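Local coordinates for protoporphyrinogen oxidase (Exiguobacterium sibiricum, PDB 3LOV), which binds FAD and probably oxidises coproporphyrinogen III to coproporphyrin III with molecular oxygen in heme biosynthesis, at residues A[30-35]-A[246-251]; A[55-60]-A[400-405]; A[307-312]-A[405-410]. All blocks are in the same frame, centred on the assembly; numbering follows the deposited sequence. Where two conformers were deposited one is given.

In the fold
One contact lies toward the adenine end of the FAD, two at the flavin. Contact 1 joins strand 31-35 to the edge strand 250-252 of the five-stranded parallel sheet, which belongs to the dinucleotide-binding part of the fold. Contacts 2 and 3 lie about 30 and 29 Å from it, centre to centre. Their own centres are 12 Å apart and they touch, sharing R405 and strand 400-411, which pairs with 307-318 in the mixed sheet. In sequence, contact 1 closes before contact 3 opens, whereas contact 2 crosses both. Segments far apart along the chain thus build both ends of one cofactor site, and the R57 carbonyl, hydrogen-bonded to T312 OG1, ties contact 2 to contact 3.

Contact 1. Residues A[30-35]-A[246-251]; sequences LNITLL and LERSEI
The guanidinium of R248 carries the methyl CD1 of I32 over one face, 3.6 Å from NH2, and meets the carbonyl oxygen of L30 at its edge. That oxygen is gripped side-on by two nitrogens. R248 NH2 lies 2.9 Å from L30 O, in the carbonyl plane and on a lone pair, while R248 NE, at 3.2 Å, comes from 37° above that plane. R248 CG leaves between the backbone N and the carbonyl carbon (chi1 74°), and from there the straight chain reaches a carbonyl that lies ahead of the paired residues. Beyond it the backbones pair in parallel: E250 N donates to I32 O at 2.9 Å, and L34 N to E250 O at 2.8 Å. This adds 250-252 as the outermost strand of the Rossmann-type sheet beside 31-35, whose other neighbour is strand 6-10. Where the pairing begins, a water bridges I32 N and R248 O. The hydroxyl of S249 lies against I32 CG2 at 3.3 Å but is hydrogen-bonded to E24 of helix 14-26. T33 and E250 occupy one face of the sheet as neighbours, where a second water links T33 OG1 to E250 OE1 in one of two modelled conformers of the glutamate. On the other side of the sheet, L34 CB approaches I251 CD1 at 4.3 Å, while the L34 side chain also packs on I9.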
loop_
_atom_site.group_PDB
_atom_site.type_symbol
_atom_site.label_atom_id
_atom_site.label_comp_id
_atom_site.label_asym_id
_atom_site.label_seq_id
_atom_site.Cartn_x
_atom_site.Cartn_y
_atom_site.Cartn_z
ATOM N N LEU A 30 25.148 7.483 19.018
ATOM C CA LEU A 30 24.820 8.429 17.947
ATOM C C LEU A 30 23.616 9.322 18.258
ATOM O O LEU A 30 22.542 8.855 18.657
ATOM C CB LEU A 30 24.528 7.668 16.656
ATOM C CG LEU A 30 24.640 8.435 15.338
ATOM C CD1 LEU A 30 26.105 8.633 15.018
ATOM C CD2 LEU A 30 23.906 7.658 14.230
ATOM N N ASN A 31 23.803 10.612 18.009
ATOM C CA ASN A 31 22.766 11.628 18.153
ATOM C C ASN A 31 21.754 11.529 17.008
ATOM O O ASN A 31 22.173 11.389 15.855
ATOM C CB ASN A 31 23.432 13.018 18.131
ATOM C CG ASN A 31 24.541 13.154 19.202
ATOM O OD1 ASN A 31 24.237 13.411 20.385
ATOM N ND2 ASN A 31 25.821 12.907 18.800
ATOM N N ILE A 32 20.452 11.650 17.320
ATOM C CA ILE A 32 19.373 11.389 16.319
ATOM C C ILE A 32 18.408 12.539 16.328
ATOM O O ILE A 32 17.861 12.872 17.375
ATOM C CB ILE A 32 18.610 10.078 16.603
ATOM C CG1 ILE A 32 19.582 8.888 16.540
ATOM C CG2 ILE A 32 17.451 9.902 15.583
ATOM C CD1 ILE A 32 19.161 7.658 17.320
ATOM N N THR A 33 18.275 13.204 15.182
ATOM C CA THR A 33 17.268 14.244 15.001
ATOM C C THR A 33 16.359 13.851 13.844
ATOM O O THR A 33 16.836 13.310 12.833
ATOM C CB THR A 33 17.923 15.606 14.735
ATOM O OG1 THR A 33 18.796 15.934 15.827
ATOM C CG2 THR A 33 16.859 16.721 14.554
ATOM N N LEU A 34 15.059 14.074 14.015
ATOM C CA LEU A 34 14.075 13.785 12.964
ATOM C C LEU A 34 13.345 15.060 12.589
ATOM O O LEU A 34 12.696 15.697 13.441
ATOM C CB LEU A 34 13.075 12.728 13.405
ATOM C CG LEU A 34 12.125 12.192 12.326
ATOM C CD1 LEU A 34 11.825 10.690 12.533
ATOM C CD2 LEU A 34 10.845 13.027 12.219
ATOM N N LEU A 35 13.456 15.408 11.307
ATOM C CA LEU A 35 12.771 16.564 10.711
ATOM C C LEU A 35 11.492 16.142 9.973
ATOM O O LEU A 35 11.528 15.352 8.999
ATOM C CB LEU A 35 13.718 17.253 9.733
ATOM C CG LEU A 35 15.123 17.686 10.238
ATOM C CD1 LEU A 35 15.987 18.362 9.106
ATOM C CD2 LEU A 35 14.969 18.610 11.420
ATOM N N LEU A 246 10.615 6.539 21.989
ATOM C CA LEU A 246 11.901 7.119 21.640
ATOM C C LEU A 246 12.428 7.820 22.900
ATOM O O LEU A 246 11.698 8.565 23.546
ATOM C CB LEU A 246 11.752 8.100 20.476
ATOM C CG LEU A 246 11.221 7.484 19.176
ATOM C CD1 LEU A 246 10.832 8.608 18.191
ATOM C CD2 LEU A 246 12.236 6.524 18.589
ATOM N N GLU A 247 13.680 7.561 23.254
ATOM C CA GLU A 247 14.230 8.125 24.497
ATOM C C GLU A 247 15.214 9.263 24.325
ATOM O O GLU A 247 15.464 9.997 25.273
ATOM C CB GLU A 247 14.883 7.022 25.325
ATOM C CG GLU A 247 13.862 6.087 25.941
ATOM C CD GLU A 247 14.490 5.039 26.851
ATOM O OE1 GLU A 247 15.188 4.102 26.353
ATOM O OE2 GLU A 247 14.266 5.167 28.075
ATOM N N ARG A 248 15.809 9.406 23.154
ATOM C CA ARG A 248 16.749 10.487 22.964
ATOM C C ARG A 248 16.670 11.192 21.603
ATOM O O ARG A 248 17.293 12.227 21.410
ATOM C CB ARG A 248 18.163 9.981 23.243
ATOM C CG ARG A 248 18.735 9.112 22.182
ATOM C CD ARG A 248 20.219 8.865 22.460
ATOM N NE ARG A 248 20.875 8.244 21.319
ATOM C CZ ARG A 248 20.774 6.960 20.994
ATOM N NH1 ARG A 248 20.072 6.133 21.743
ATOM N NH2 ARG A 248 21.408 6.498 19.918
ATOM N N SER A 249 15.883 10.668 20.679
ATOM C CA SER A 249 15.717 11.310 19.367
ATOM C C SER A 249 14.987 12.631 19.495
ATOM O O SER A 249 13.975 12.697 20.159
ATOM C CB SER A 249 14.897 10.402 18.468
ATOM O OG SER A 249 15.562 9.185 18.229
ATOM N N GLU A 250 15.503 13.674 18.881
ATOM C CA GLU A 250 14.823 14.964 18.877
ATOM C C GLU A 250 13.897 15.069 17.660
ATOM O O GLU A 250 14.347 14.962 16.535
ATOM C CB GLU A 250 15.834 16.086 18.829
ATOM C CG GLU A 250 15.218 17.446 19.182
ATOM C CD GLU A 250 15.999 18.614 18.618
ATOM O OE1 GLU A 250 17.160 18.416 18.198
ATOM O OE2 GLU A 250 15.450 19.736 18.596
ATOM N N ILE A 251 12.596 15.280 17.893
ATOM C CA ILE A 251 11.608 15.352 16.808
ATOM C C ILE A 251 11.318 16.821 16.535
ATOM O O ILE A 251 10.819 17.503 17.427
ATOM C CB ILE A 251 10.228 14.713 17.177
ATOM C CG1 ILE A 251 10.346 13.261 17.682
ATOM C CG2 ILE A 251 9.258 14.851 16.011
ATOM C CD1 ILE A 251 10.290 12.236 16.689
HETATM O O HOH W 1 19.696 12.291 20.058
HETATM O O HOH W 2 19.602 18.382 16.276
#

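Contact 2. Residues A[55-60]-A[400-405]; sequences IERGPD and QVIISR. With FAD (flavin-adenine dinucleotide), chain B.
R57 lays its side chain over strand 400-405, the outermost strand of the mixed sheet in this flavin-containing amine oxidoreductase fold, just where the chain leaves strand 55-56 for the FAD. The tight part of the contact is gathered around two side chains of that strand. The methyl I402 CG2 packs flat over the centre of the guanidinium, 3.4 Å above its plane, and the two side chains cross at about a right angle. S404 OG meets the same group near its edge: R57 NH1 donates to S404 OG at 3.2 Å, with the hydroxyl tilted 20° from the guanidinium plane. The methylenes of R57, stretched out straight, run past the serine, with R57 CG 3.1 Å from S404 OG. One face and part of the edge of the guanidinium are therefore held by the strand, which should restrict its rotation, and Y48 of strand 47-48 also touches this arginine.

These close contacts sit on the more exposed side, since R57 and S404 are both only partly buried, whereas the loose ones lie inside. A looser, buried apolar touch is made by the other branch of I402, whose CD1 is 4.2 Å from I55 CD1, and I55 turns also to T314 and V359 of the sheet. Past R57 the segment 55-60 parts from the strand and enters the cofactor pocket. The D60 carboxylate there is bound by K349 and W350, and P59 packs on the isoalloxazine ring, its CA 3.4 Å from FAD N5.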
loop_
_atom_site.group_PDB
_atom_site.type_symbol
_atom_site.label_atom_id
_atom_site.label_comp_id
_atom_site.label_asym_id
_atom_site.label_seq_id
_atom_site.Cartn_x
_atom_site.Cartn_y
_atom_site.Cartn_z
ATOM N N ILE A 55 -11.837 4.960 12.708
ATOM C CA ILE A 55 -11.980 4.829 11.253
ATOM C C ILE A 55 -10.683 5.297 10.612
ATOM O O ILE A 55 -10.253 6.415 10.866
ATOM C CB ILE A 55 -13.170 5.664 10.766
ATOM C CG1 ILE A 55 -14.489 5.090 11.306
ATOM C CG2 ILE A 55 -13.237 5.711 9.236
ATOM C CD1 ILE A 55 -15.685 6.029 11.124
ATOM N N GLU A 56 -10.064 4.444 9.796
ATOM C CA GLU A 56 -8.760 4.776 9.185
ATOM C C GLU A 56 -8.919 5.728 7.999
ATOM O O GLU A 56 -9.815 5.562 7.191
ATOM C CB GLU A 56 -7.991 3.503 8.769
ATOM C CG GLU A 56 -7.704 2.541 9.940
ATOM C CD GLU A 56 -6.774 3.121 10.977
ATOM O OE1 GLU A 56 -6.178 4.186 10.717
ATOM O OE2 GLU A 56 -6.610 2.491 12.056
ATOM N N ARG A 57 -8.084 6.758 7.942
ATOM C CA ARG A 57 -8.107 7.706 6.850
ATOM C C ARG A 57 -7.188 7.296 5.733
ATOM O O ARG A 57 -7.429 7.647 4.596
ATOM C CB ARG A 57 -7.713 9.097 7.305
ATOM C CG ARG A 57 -8.788 9.814 8.118
ATOM C CD ARG A 57 -8.290 11.226 8.343
ATOM N NE ARG A 57 -9.144 12.041 9.170
ATOM C CZ ARG A 57 -9.852 13.078 8.760
ATOM N NH1 ARG A 57 -9.890 13.425 7.482
ATOM N NH2 ARG A 57 -10.557 13.758 9.646
ATOM N N GLY A 58 -6.112 6.591 6.067
ATOM C CA GLY A 58 -5.159 6.052 5.087
ATOM C C GLY A 58 -5.141 4.529 5.065
ATOM O O GLY A 58 -6.167 3.900 4.898
ATOM N N PRO A 59 -3.968 3.920 5.210
ATOM C CA PRO A 59 -3.928 2.450 5.351
ATOM C C PRO A 59 -4.858 1.973 6.493
ATOM O O PRO A 59 -4.919 2.605 7.547
ATOM C CB PRO A 59 -2.483 2.156 5.767
ATOM C CG PRO A 59 -1.695 3.348 5.466
ATOM C CD PRO A 59 -2.655 4.541 5.387
ATOM N N ASP A 60 -5.606 0.900 6.295
ATOM C CA ASP A 60 -6.441 0.426 7.391
ATOM C C ASP A 60 -5.826 -0.754 8.123
ATOM O O ASP A 60 -6.243 -1.077 9.233
ATOM C CB ASP A 60 -7.899 0.179 6.941
ATOM C CG ASP A 60 -8.098 -1.115 6.169
ATOM O OD1 ASP A 60 -7.116 -1.677 5.658
ATOM O OD2 ASP A 60 -9.262 -1.567 6.095
ATOM N N GLN A 400 -22.530 11.589 8.486
ATOM C CA GLN A 400 -21.260 12.308 8.523
ATOM C C GLN A 400 -20.373 11.764 7.410
ATOM O O GLN A 400 -20.468 10.573 7.095
ATOM C CB GLN A 400 -20.582 12.118 9.874
ATOM C CG GLN A 400 -19.437 13.108 10.102
ATOM C CD GLN A 400 -18.585 12.753 11.282
ATOM O OE1 GLN A 400 -18.914 11.863 12.064
ATOM N NE2 GLN A 400 -17.475 13.455 11.428
ATOM N N VAL A 401 -19.545 12.636 6.825
ATOM C CA VAL A 401 -18.606 12.246 5.792
ATOM C C VAL A 401 -17.196 12.680 6.195
ATOM O O VAL A 401 -17.011 13.768 6.675
ATOM C CB VAL A 401 -19.048 12.795 4.409
ATOM C CG1 VAL A 401 -18.155 12.297 3.307
ATOM C CG2 VAL A 401 -20.467 12.360 4.132
ATOM N N ILE A 402 -16.213 11.790 6.036
ATOM C CA ILE A 402 -14.809 12.074 6.366
ATOM C C ILE A 402 -14.023 11.837 5.084
ATOM O O ILE A 402 -13.986 10.702 4.549
ATOM C CB ILE A 402 -14.273 11.142 7.518
ATOM C CG1 ILE A 402 -15.141 11.267 8.795
ATOM C CG2 ILE A 402 -12.737 11.428 7.830
ATOM C CD1 ILE A 402 -15.201 9.939 9.730
ATOM N N ILE A 403 -13.427 12.916 4.570
ATOM C CA ILE A 403 -12.668 12.914 3.328
ATOM C C ILE A 403 -11.164 13.053 3.623
ATOM O O ILE A 403 -10.765 13.915 4.380
ATOM C CB ILE A 403 -13.112 14.087 2.404
ATOM C CG1 ILE A 403 -14.514 13.837 1.826
ATOM C CG2 ILE A 403 -12.149 14.270 1.261
ATOM C CD1 ILE A 403 -15.096 15.082 1.112
ATOM N N SER A 404 -10.349 12.184 3.054
ATOM C CA SER A 404 -8.898 12.264 3.210
ATOM C C SER A 404 -8.262 12.115 1.848
ATOM O O SER A 404 -8.818 11.463 0.970
ATOM C CB SER A 404 -8.404 11.165 4.130
ATOM O OG SER A 404 -9.151 11.192 5.331
ATOM N N ARG A 405 -7.119 12.758 1.657
ATOM C CA ARG A 405 -6.478 12.840 0.337
ATOM C C ARG A 405 -5.018 12.476 0.502
ATOM O O ARG A 405 -4.323 13.077 1.308
ATOM C CB ARG A 405 -6.584 14.257 -0.269
ATOM C CG ARG A 405 -7.988 14.642 -0.771
ATOM C CD ARG A 405 -8.034 16.084 -1.285
ATOM N NE ARG A 405 -9.337 16.433 -1.848
ATOM C CZ ARG A 405 -10.378 16.859 -1.150
ATOM N NH1 ARG A 405 -10.290 17.003 0.168
ATOM N NH2 ARG A 405 -11.515 17.166 -1.779
HETATM P PA FAD B . 4.691 8.926 4.196
HETATM O O1A FAD B . 3.635 8.318 5.056
HETATM O O2A FAD B . 4.288 9.588 2.932
HETATM O O5B FAD B . 5.511 9.967 5.076
HETATM C C5B FAD B . 6.367 10.930 4.516
HETATM C C4B FAD B . 6.636 11.991 5.589
HETATM O O4B FAD B . 7.661 12.892 5.163
HETATM C C3B FAD B . 5.380 12.783 5.892
HETATM O O3B FAD B . 5.167 12.919 7.286
HETATM C C2B FAD B . 5.692 14.100 5.206
HETATM O O2B FAD B . 5.098 15.189 5.820
HETATM C C1B FAD B . 7.197 14.200 5.344
HETATM N N9A FAD B . 7.867 15.088 4.381
HETATM C C8A FAD B . 7.601 15.378 3.061
HETATM N N7A FAD B . 8.512 16.267 2.589
HETATM C C5A FAD B . 9.369 16.556 3.615
HETATM C C6A FAD B . 10.499 17.369 3.733
HETATM N N6A FAD B . 10.970 18.052 2.693
HETATM N N1A FAD B . 11.164 17.448 4.946
HETATM C C2A FAD B . 10.747 16.699 6.021
HETATM N N3A FAD B . 9.645 15.874 5.894
HETATM C C4A FAD B . 8.967 15.825 4.730
HETATM N N1 FAD B . -0.062 -0.031 3.228
HETATM C C2 FAD B . -0.474 -1.135 3.923
HETATM O O2 FAD B . 0.353 -1.908 4.425
HETATM N N3 FAD B . -1.814 -1.399 4.042
HETATM C C4 FAD B . -2.755 -0.616 3.478
HETATM O O4 FAD B . -3.927 -0.892 3.651
HETATM C C4X FAD B . -2.371 0.485 2.742
HETATM N N5 FAD B . -3.333 1.321 2.199
HETATM C C5X FAD B . -2.913 2.442 1.478
HETATM C C6 FAD B . -3.864 3.281 0.887
HETATM C C7 FAD B . -3.455 4.409 0.157
HETATM C C7M FAD B . -4.480 5.310 -0.466
HETATM C C8 FAD B . -2.089 4.727 0.045
HETATM C C8M FAD B . -1.601 5.929 -0.745
HETATM C C9 FAD B . -1.135 3.909 0.642
HETATM C C9A FAD B . -1.530 2.756 1.358
HETATM N N10 FAD B . -0.572 1.929 1.958
HETATM C C10 FAD B . -1.004 0.787 2.643
HETATM C "C1'" FAD B . 0.916 2.175 1.861
HETATM C "C2'" FAD B . 1.376 2.927 3.134
HETATM O "O2'" FAD B . 0.748 4.154 3.169
HETATM C "C3'" FAD B . 2.893 3.152 3.189
HETATM O "O3'" FAD B . 3.461 1.884 3.490
HETATM C "C4'" FAD B . 3.390 4.139 4.276
HETATM O "O4'" FAD B . 2.452 5.101 4.720
HETATM C "C5'" FAD B . 4.575 4.951 3.787
HETATM O "O5'" FAD B . 5.077 5.713 4.855
HETATM P P FAD B . 6.360 6.603 4.621
HETATM O O1P FAD B . 7.371 5.934 3.727
HETATM O O2P FAD B . 6.913 7.196 5.894
HETATM O O3P FAD B . 5.799 7.859 3.735
#

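Contact 3. Residues A[307-312]-A[405-410]. With FAD (flavin-adenine dinucleotide), chain B.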
loop_
_atom_site.group_PDB
_atom_site.type_symbol
_atom_site.label_atom_id
_atom_site.label_comp_id
_atom_site.label_asym_id
_atom_site.label_seq_id
_atom_site.Cartn_x
_atom_site.Cartn_y
_atom_site.Cartn_z
ATOM N N THR A 307 3.409 8.160 -10.016
ATOM C CA THR A 307 2.456 7.951 -8.961
ATOM C C THR A 307 1.070 8.382 -9.412
ATOM O O THR A 307 0.907 9.019 -10.471
ATOM C CB THR A 307 2.828 8.790 -7.706
ATOM O OG1 THR A 307 2.842 10.169 -8.060
ATOM C CG2 THR A 307 4.195 8.354 -7.076
ATOM N N HIS A 308 0.077 8.037 -8.596
ATOM C CA HIS A 308 -1.260 8.642 -8.680
ATOM C C HIS A 308 -1.746 8.996 -7.274
ATOM O O HIS A 308 -1.205 8.497 -6.266
ATOM C CB HIS A 308 -2.232 7.699 -9.423
ATOM C CG HIS A 308 -2.630 6.492 -8.638
ATOM N ND1 HIS A 308 -1.897 5.323 -8.638
ATOM C CD2 HIS A 308 -3.689 6.274 -7.820
ATOM C CE1 HIS A 308 -2.481 4.441 -7.849
ATOM N NE2 HIS A 308 -3.572 4.988 -7.342
ATOM N N SER A 309 -2.761 9.859 -7.204
ATOM C CA SER A 309 -3.377 10.281 -5.945
ATOM C C SER A 309 -4.657 9.531 -5.669
ATOM O O SER A 309 -5.373 9.166 -6.579
ATOM C CB SER A 309 -3.707 11.787 -5.962
ATOM O OG SER A 309 -2.516 12.526 -6.132
ATOM N N THR A 310 -4.946 9.361 -4.386
ATOM C CA THR A 310 -6.115 8.654 -3.921
ATOM C C THR A 310 -6.828 9.522 -2.889
ATOM O O THR A 310 -6.171 10.177 -2.076
ATOM C CB THR A 310 -5.736 7.287 -3.238
ATOM O OG1 THR A 310 -4.924 6.493 -4.121
ATOM C CG2 THR A 310 -7.008 6.486 -2.840
ATOM N N ALA A 311 -8.157 9.555 -2.947
ATOM C CA ALA A 311 -8.982 10.024 -1.819
ATOM C C ALA A 311 -9.755 8.850 -1.186
ATOM O O ALA A 311 -10.235 7.942 -1.891
ATOM C CB ALA A 311 -9.961 11.085 -2.262
ATOM N N THR A 312 -9.873 8.865 0.139
ATOM C CA THR A 312 -10.822 7.998 0.809
ATOM C C THR A 312 -11.987 8.868 1.282
ATOM O O THR A 312 -11.799 9.981 1.799
ATOM C CB THR A 312 -10.187 7.195 1.969
ATOM O OG1 THR A 312 -9.722 8.091 2.981
ATOM C CG2 THR A 312 -9.016 6.314 1.456
ATOM N N ARG A 405 -7.119 12.758 1.657
ATOM C CA ARG A 405 -6.478 12.840 0.337
ATOM C C ARG A 405 -5.018 12.476 0.502
ATOM O O ARG A 405 -4.323 13.077 1.308
ATOM C CB ARG A 405 -6.584 14.257 -0.269
ATOM C CG ARG A 405 -7.988 14.642 -0.771
ATOM C CD ARG A 405 -8.034 16.084 -1.285
ATOM N NE ARG A 405 -9.337 16.433 -1.848
ATOM C CZ ARG A 405 -10.378 16.859 -1.150
ATOM N NH1 ARG A 405 -10.290 17.003 0.168
ATOM N NH2 ARG A 405 -11.515 17.166 -1.779
ATOM N N LEU A 406 -4.575 11.491 -0.266
ATOM C CA LEU A 406 -3.212 11.006 -0.229
ATOM C C LEU A 406 -2.571 11.329 -1.570
ATOM O O LEU A 406 -2.643 10.516 -2.526
ATOM C CB LEU A 406 -3.225 9.525 0.076
ATOM C CG LEU A 406 -3.919 9.229 1.424
ATOM C CD1 LEU A 406 -5.428 8.813 1.275
ATOM C CD2 LEU A 406 -3.146 8.176 2.116
HETATM N N MSE A 407 -2.023 12.553 -1.652
HETATM C CA MSE A 407 -1.441 13.069 -2.890
HETATM C C MSE A 407 -0.171 12.275 -3.292
HETATM O O MSE A 407 0.699 12.023 -2.454
HETATM C CB MSE A 407 -1.079 14.568 -2.770
HETATM C CG MSE A 407 -2.250 15.542 -2.523
HETATM SE SE MSE A 407 -3.895 15.138 -3.476
HETATM C CE MSE A 407 -3.389 15.383 -5.328
ATOM N N ASP A 408 -0.069 11.906 -4.582
ATOM C CA ASP A 408 1.101 11.188 -5.120
ATOM C C ASP A 408 1.538 10.032 -4.224
ATOM O O ASP A 408 2.736 9.825 -4.022
ATOM C CB ASP A 408 2.297 12.137 -5.317
ATOM C CG ASP A 408 1.885 13.468 -5.950
ATOM O OD1 ASP A 408 0.960 13.482 -6.811
ATOM O OD2 ASP A 408 2.437 14.510 -5.547
ATOM N N GLY A 409 0.567 9.272 -3.735
ATOM C CA GLY A 409 0.792 8.303 -2.646
ATOM C C GLY A 409 1.247 6.931 -3.103
ATOM O O GLY A 409 1.921 6.222 -2.357
ATOM N N LEU A 410 0.862 6.539 -4.314
ATOM C CA LEU A 410 1.148 5.212 -4.786
ATOM C C LEU A 410 2.089 5.187 -5.977
ATOM O O LEU A 410 1.724 5.569 -7.067
ATOM C CB LEU A 410 -0.161 4.463 -5.072
ATOM C CG LEU A 410 -0.981 4.148 -3.803
ATOM C CD1 LEU A 410 -2.434 3.737 -4.127
ATOM C CD2 LEU A 410 -0.268 3.122 -2.896
HETATM P PA FAD B . 4.691 8.926 4.196
HETATM O O1A FAD B . 3.635 8.318 5.056
HETATM O O2A FAD B . 4.288 9.588 2.932
HETATM O O5B FAD B . 5.511 9.967 5.076
HETATM C C5B FAD B . 6.367 10.930 4.516
HETATM C C4B FAD B . 6.636 11.991 5.589
HETATM O O4B FAD B . 7.661 12.892 5.163
HETATM C C3B FAD B . 5.380 12.783 5.892
HETATM O O3B FAD B . 5.167 12.919 7.286
HETATM C C2B FAD B . 5.692 14.100 5.206
HETATM O O2B FAD B . 5.098 15.189 5.820
HETATM C C1B FAD B . 7.197 14.200 5.344
HETATM N N9A FAD B . 7.867 15.088 4.381
HETATM C C8A FAD B . 7.601 15.378 3.061
HETATM N N7A FAD B . 8.512 16.267 2.589
HETATM C C5A FAD B . 9.369 16.556 3.615
HETATM C C6A FAD B . 10.499 17.369 3.733
HETATM N N6A FAD B . 10.970 18.052 2.693
HETATM N N1A FAD B . 11.164 17.448 4.946
HETATM C C2A FAD B . 10.747 16.699 6.021
HETATM N N3A FAD B . 9.645 15.874 5.894
HETATM C C4A FAD B . 8.967 15.825 4.730
HETATM N N1 FAD B . -0.062 -0.031 3.228
HETATM C C2 FAD B . -0.474 -1.135 3.923
HETATM O O2 FAD B . 0.353 -1.908 4.425
HETATM N N3 FAD B . -1.814 -1.399 4.042
HETATM C C4 FAD B . -2.755 -0.616 3.478
HETATM O O4 FAD B . -3.927 -0.892 3.651
HETATM C C4X FAD B . -2.371 0.485 2.742
HETATM N N5 FAD B . -3.333 1.321 2.199
HETATM C C5X FAD B . -2.913 2.442 1.478
HETATM C C6 FAD B . -3.864 3.281 0.887
HETATM C C7 FAD B . -3.455 4.409 0.157
HETATM C C7M FAD B . -4.480 5.310 -0.466
HETATM C C8 FAD B . -2.089 4.727 0.045
HETATM C C8M FAD B . -1.601 5.929 -0.745
HETATM C C9 FAD B . -1.135 3.909 0.642
HETATM C C9A FAD B . -1.530 2.756 1.358
HETATM N N10 FAD B . -0.572 1.929 1.958
HETATM C C10 FAD B . -1.004 0.787 2.643
HETATM C "C1'" FAD B . 0.916 2.175 1.861
HETATM C "C2'" FAD B . 1.376 2.927 3.134
HETATM O "O2'" FAD B . 0.748 4.154 3.169
HETATM C "C3'" FAD B . 2.893 3.152 3.189
HETATM O "O3'" FAD B . 3.461 1.884 3.490
HETATM C "C4'" FAD B . 3.390 4.139 4.276
HETATM O "O4'" FAD B . 2.452 5.101 4.720
HETATM C "C5'" FAD B . 4.575 4.951 3.787
HETATM O "O5'" FAD B . 5.077 5.713 4.855
HETATM P P FAD B . 6.360 6.603 4.621
HETATM O O1P FAD B . 7.371 5.934 3.727
HETATM O O2P FAD B . 6.913 7.196 5.894
HETATM O O3P FAD B . 5.799 7.859 3.735
HETATM O O HOH W 3 0.717 11.522 -8.425
HETATM O O HOH W 4 0.555 4.633 -9.434
HETATM O O HOH W 5 -2.097 7.502 -3.823
#
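Segments 307-312 and 405-410 pair antiparallel at T310 and L406, and the pairing is firm at that end and loose at the other. L406 N donates to T310 O at 2.7 Å, and T310 N returns a longer bond of 3.2 Å to L406 O. The chain then turns a corner at M407 and D408, beyond which G409 and L410 both face H308 in a classic beta bulge whose bonds are weak. At the corner, S309 OG stands beside its own backbone N (chi1 -61°) and accepts from D408 N at 3.0 Å, nearly straight at 169°. The H308 ring lies obliquely against L410, its CE1 3.6 Å from L410 CB, and a water in the ring plane joins H308 ND1 to L410 O. A second water links T307 OG1 with D408 OD1, and a third links H308 O with T310 OG1. T310 CB touches FAD C7M at 3.6 Å, and L410 CG touches FAD C8M at the same distance, with L406 CD2 close by. The flavin methyls thus meet carbon atoms of T310, L406 and L410 by van der Waals contact, while waters satisfy H308 O and L410 O nearby.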